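Local coordinates for protein fatty acyl CoA synthetase FADD13 (FATTY-ACYL-CoA SYNTHETASE) (Mycobacterium tuberculosis, PDB 3R44) that belongs to the AMP-binding enzyme (ANL) superfamily and carries that family's characteristic C-terminal domain, at residues I432-I444 with A457-I471. Sequence-based numbering, arbitrary orientation.
Sequences IIGVPGVSEVAVI and AIVVADQNEVSEQQI
The flat carbonyl of Val460 has Ser439 OG above its plane, 3.2 Å from Val460 O, in a classic beta bulge, a worked example of two residues opposing one across an antiparallel pair. Ser439 N (2.8 Å) and Glu440 N (3.2 Å), tilted some 16-17° from that plane, donate to the same Val460 O, so three donors grip one acceptor; chi1 of 53° sets OG between Ser439's own backbone N and carbonyl carbon. Separately, the Glu440 side chain runs alongside Val460, its carboxylate OE2 4.0 Å from Val460 CG1, while OE1 forms a salt bridge with Arg496. Beyond the bulge, regular pairing resumes through Ala442 and Ile458; at the hairpin's open end, where the type II turn Val435-Val438 leads into the strand, Asp462 N donates to Gly437 O. On the sheet face carrying Val438, Val441, Val443, Ala457 and Val459, Ile432 presses CD1 to Ala457 CB (3.6 Å) and crosses Ile471 at about a right angle. The hairpin 438-448/454-461 belongs to the family's C-terminal domain, with helices 425-432 and 468-478 packed on that face, helix 504-511 touching Ala442, Ile444 and Ile458 on the other, and strand 487-490 pairing in parallel with strand 454-461.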
loop_
_atom_site.group_PDB
_atom_site.type_symbol
_atom_site.label_atom_id
_atom_site.label_comp_id
_atom_site.label_asym_id
_atom_site.label_seq_id
_atom_site.Cartn_x
_atom_site.Cartn_y
_atom_site.Cartn_z
ATOM N N ILE A 432 19.413 23.529 -1.990
ATOM C CA ILE A 432 20.283 23.453 -3.133
ATOM C C ILE A 432 19.612 23.774 -4.455
ATOM O O ILE A 432 20.253 24.368 -5.321
ATOM C CB ILE A 432 20.969 22.030 -3.211
ATOM C CG1 ILE A 432 21.789 21.799 -1.948
ATOM C CG2 ILE A 432 21.815 21.918 -4.489
ATOM C CD1 ILE A 432 22.486 20.435 -1.869
ATOM N N ILE A 433 18.347 23.409 -4.627
ATOM C CA ILE A 433 17.616 23.740 -5.869
ATOM C C ILE A 433 17.582 25.252 -6.070
ATOM O O ILE A 433 17.494 25.720 -7.204
ATOM C CB ILE A 433 16.177 23.135 -5.907
ATOM C CG1 ILE A 433 15.565 23.179 -7.336
ATOM C CG2 ILE A 433 15.266 23.853 -4.912
ATOM C CD1 ILE A 433 16.296 22.317 -8.365
ATOM N N GLY A 434 17.691 26.009 -4.977
ATOM C CA GLY A 434 17.806 27.467 -5.035
ATOM C C GLY A 434 19.090 28.085 -5.563
ATOM O O GLY A 434 19.081 29.260 -5.993
ATOM N N VAL A 435 20.192 27.340 -5.537
ATOM C CA VAL A 435 21.480 27.866 -5.954
ATOM C C VAL A 435 21.404 28.203 -7.461
ATOM O O VAL A 435 20.956 27.400 -8.261
ATOM C CB VAL A 435 22.658 26.896 -5.687
ATOM C CG1 VAL A 435 23.970 27.418 -6.337
ATOM C CG2 VAL A 435 22.836 26.671 -4.209
ATOM N N PRO A 436 21.801 29.424 -7.836
ATOM C CA PRO A 436 21.812 29.780 -9.254
ATOM C C PRO A 436 22.703 28.860 -10.086
ATOM O O PRO A 436 23.841 28.618 -9.709
ATOM C CB PRO A 436 22.349 31.217 -9.254
ATOM C CG PRO A 436 22.001 31.755 -7.865
ATOM C CD PRO A 436 22.134 30.547 -6.954
ATOM N N GLY A 437 22.177 28.355 -11.202
ATOM C CA GLY A 437 22.873 27.415 -12.041
ATOM C C GLY A 437 22.627 25.944 -11.757
ATOM O O GLY A 437 23.012 25.092 -12.547
ATOM N N VAL A 438 22.023 25.627 -10.620
ATOM C CA VAL A 438 21.565 24.273 -10.340
ATOM C C VAL A 438 20.204 23.992 -10.985
ATOM O O VAL A 438 19.244 24.697 -10.702
ATOM C CB VAL A 438 21.420 24.041 -8.825
ATOM C CG1 VAL A 438 20.700 22.709 -8.591
ATOM C CG2 VAL A 438 22.824 24.070 -8.137
ATOM N N SER A 439 20.086 22.940 -11.795
ATOM C CA SER A 439 18.786 22.635 -12.397
ATOM C C SER A 439 18.029 21.544 -11.672
ATOM O O SER A 439 16.815 21.563 -11.680
ATOM C CB SER A 439 18.883 22.266 -13.884
ATOM O OG SER A 439 19.785 21.248 -14.165
ATOM N N GLU A 440 18.738 20.571 -11.117
ATOM C CA GLU A 440 18.104 19.480 -10.406
ATOM C C GLU A 440 19.021 19.025 -9.278
ATOM O O GLU A 440 20.254 19.137 -9.372
ATOM C CB GLU A 440 17.827 18.250 -11.303
ATOM C CG GLU A 440 16.945 18.406 -12.555
ATOM C CD GLU A 440 17.197 17.251 -13.532
ATOM O OE1 GLU A 440 16.766 16.114 -13.255
ATOM O OE2 GLU A 440 17.848 17.484 -14.562
ATOM N N VAL A 441 18.411 18.488 -8.226
ATOM C CA VAL A 441 19.172 17.909 -7.086
ATOM C C VAL A 441 18.416 16.754 -6.463
ATOM O O VAL A 441 17.187 16.805 -6.312
ATOM C CB VAL A 441 19.534 18.973 -5.993
ATOM C CG1 VAL A 441 18.314 19.608 -5.432
ATOM C CG2 VAL A 441 20.368 18.342 -4.858
ATOM N N ALA A 442 19.125 15.691 -6.139
ATOM C CA ALA A 442 18.558 14.591 -5.360
ATOM C C ALA A 442 19.562 14.273 -4.317
ATOM O O ALA A 442 20.739 14.141 -4.641
ATOM C CB ALA A 442 18.365 13.387 -6.230
ATOM N N VAL A 443 19.109 14.026 -3.079
ATOM C CA VAL A 443 19.988 13.683 -1.957
ATOM C C VAL A 443 19.689 12.254 -1.505
ATOM O O VAL A 443 18.506 11.878 -1.356
ATOM C CB VAL A 443 19.855 14.682 -0.782
ATOM C CG1 VAL A 443 20.585 14.173 0.515
ATOM C CG2 VAL A 443 20.391 16.076 -1.202
ATOM N N ILE A 444 20.755 11.479 -1.357
ATOM C CA ILE A 444 20.722 10.120 -0.801
ATOM C C ILE A 444 21.787 9.918 0.263
ATOM O O ILE A 444 22.818 10.603 0.302
ATOM C CB ILE A 444 20.946 9.024 -1.871
ATOM C CG1 ILE A 444 22.277 9.242 -2.595
ATOM C CG2 ILE A 444 19.758 8.988 -2.832
ATOM C CD1 ILE A 444 22.737 8.019 -3.471
ATOM N N ALA A 457 24.627 14.949 -1.973
ATOM C CA ALA A 457 23.796 15.668 -2.966
ATOM C C ALA A 457 24.251 15.383 -4.370
ATOM O O ALA A 457 25.379 15.710 -4.742
ATOM C CB ALA A 457 23.873 17.191 -2.660
ATOM N N ILE A 458 23.370 14.795 -5.170
ATOM C CA ILE A 458 23.617 14.550 -6.586
ATOM C C ILE A 458 22.990 15.724 -7.362
ATOM O O ILE A 458 21.766 15.973 -7.302
ATOM C CB ILE A 458 23.084 13.187 -7.027
ATOM C CG1 ILE A 458 23.739 12.059 -6.180
ATOM C CG2 ILE A 458 23.500 12.980 -8.453
ATOM C CD1 ILE A 458 23.025 11.692 -5.048
ATOM N N VAL A 459 23.825 16.478 -8.037
ATOM C CA VAL A 459 23.414 17.782 -8.526
ATOM C C VAL A 459 23.615 17.819 -10.018
ATOM O O VAL A 459 24.696 17.455 -10.499
ATOM C CB VAL A 459 24.238 18.902 -7.864
ATOM C CG1 VAL A 459 23.866 20.214 -8.528
ATOM C CG2 VAL A 459 23.962 18.929 -6.305
ATOM N N VAL A 460 22.611 18.266 -10.752
ATOM C CA VAL A 460 22.755 18.593 -12.160
ATOM C C VAL A 460 22.822 20.104 -12.242
ATOM O O VAL A 460 21.906 20.822 -11.777
ATOM C CB VAL A 460 21.568 18.021 -13.009
ATOM C CG1 VAL A 460 21.715 18.362 -14.494
ATOM C CG2 VAL A 460 21.380 16.539 -12.756
ATOM N N ALA A 461 23.933 20.624 -12.763
ATOM C CA ALA A 461 24.163 22.068 -12.766
ATOM C C ALA A 461 25.055 22.475 -13.909
ATOM O O ALA A 461 25.727 21.620 -14.533
ATOM C CB ALA A 461 24.799 22.523 -11.467
ATOM N N ASP A 462 25.048 23.786 -14.158
ATOM C CA ASP A 462 26.054 24.432 -14.991
ATOM C C ASP A 462 27.360 24.490 -14.235
ATOM O O ASP A 462 27.586 25.394 -13.459
ATOM C CB ASP A 462 25.600 25.839 -15.363
ATOM C CG ASP A 462 26.585 26.556 -16.253
ATOM O OD1 ASP A 462 27.697 26.013 -16.544
ATOM O OD2 ASP A 462 26.197 27.658 -16.701
ATOM N N GLN A 463 28.220 23.501 -14.455
ATOM C CA GLN A 463 29.480 23.435 -13.714
ATOM C C GLN A 463 30.454 24.544 -14.009
ATOM O O GLN A 463 31.424 24.705 -13.264
ATOM C CB GLN A 463 30.150 22.081 -13.903
ATOM C CG GLN A 463 29.293 20.979 -13.296
ATOM C CD GLN A 463 29.908 19.562 -13.397
ATOM O OE1 GLN A 463 29.310 18.658 -13.962
ATOM N NE2 GLN A 463 31.087 19.395 -12.866
ATOM N N ASN A 464 30.187 25.328 -15.052
ATOM C CA ASN A 464 30.912 26.588 -15.276
ATOM C C ASN A 464 30.536 27.703 -14.321
ATOM O O ASN A 464 31.309 28.646 -14.152
ATOM C CB ASN A 464 30.698 27.101 -16.714
ATOM C CG ASN A 464 31.411 26.246 -17.753
ATOM O OD1 ASN A 464 32.266 25.412 -17.426
ATOM N ND2 ASN A 464 31.066 26.456 -19.025
ATOM N N GLU A 465 29.346 27.613 -13.728
ATOM C CA GLU A 465 28.810 28.664 -12.844
ATOM C C GLU A 465 28.777 28.216 -11.374
ATOM O O GLU A 465 28.785 29.054 -10.467
ATOM C CB GLU A 465 27.405 29.078 -13.307
ATOM N N VAL A 466 28.768 26.904 -11.136
ATOM C CA VAL A 466 28.494 26.355 -9.807
ATOM C C VAL A 466 29.620 25.431 -9.353
ATOM O O VAL A 466 30.137 24.646 -10.123
ATOM C CB VAL A 466 27.153 25.605 -9.813
ATOM C CG1 VAL A 466 26.923 24.900 -8.493
ATOM C CG2 VAL A 466 26.034 26.583 -10.098
ATOM N N SER A 467 30.010 25.546 -8.094
ATOM C CA SER A 467 31.055 24.693 -7.556
ATOM C C SER A 467 30.571 24.003 -6.279
ATOM O O SER A 467 29.622 24.420 -5.640
ATOM C CB SER A 467 32.334 25.490 -7.288
ATOM O OG SER A 467 32.290 26.070 -5.984
ATOM N N GLU A 468 31.242 22.922 -5.937
ATOM C CA GLU A 468 30.853 22.139 -4.791
ATOM C C GLU A 468 30.970 23.042 -3.567
ATOM O O GLU A 468 30.076 23.114 -2.724
ATOM C CB GLU A 468 31.742 20.898 -4.692
ATOM N N GLN A 469 32.052 23.815 -3.494
ATOM C CA GLN A 469 32.265 24.636 -2.298
ATOM C C GLN A 469 31.207 25.673 -2.106
ATOM O O GLN A 469 30.844 26.030 -0.973
ATOM C CB GLN A 469 33.615 25.347 -2.345
ATOM C CG GLN A 469 34.689 24.450 -1.820
ATOM C CD GLN A 469 34.691 24.394 -0.294
ATOM O OE1 GLN A 469 35.006 23.363 0.288
ATOM N NE2 GLN A 469 34.336 25.503 0.349
ATOM N N GLN A 470 30.764 26.197 -3.232
ATOM C CA GLN A 470 29.764 27.232 -3.227
ATOM C C GLN A 470 28.424 26.680 -2.749
ATOM O O GLN A 470 27.731 27.324 -1.961
ATOM C CB GLN A 470 29.645 27.808 -4.628
ATOM C CG GLN A 470 28.253 28.235 -4.998
ATOM C CD GLN A 470 28.208 28.883 -6.356
ATOM O OE1 GLN A 470 29.213 28.906 -7.091
ATOM N NE2 GLN A 470 27.046 29.436 -6.709
ATOM N N ILE A 471 28.046 25.487 -3.222
ATOM C CA ILE A 471 26.820 24.860 -2.744
ATOM C C ILE A 471 26.958 24.632 -1.242
ATOM O O ILE A 471 26.042 24.939 -0.489
ATOM C CB ILE A 471 26.508 23.508 -3.513
ATOM C CG1 ILE A 471 25.944 23.806 -4.880
ATOM C CG2 ILE A 471 25.496 22.641 -2.796
ATOM C CD1 ILE A 471 26.043 22.608 -5.847
#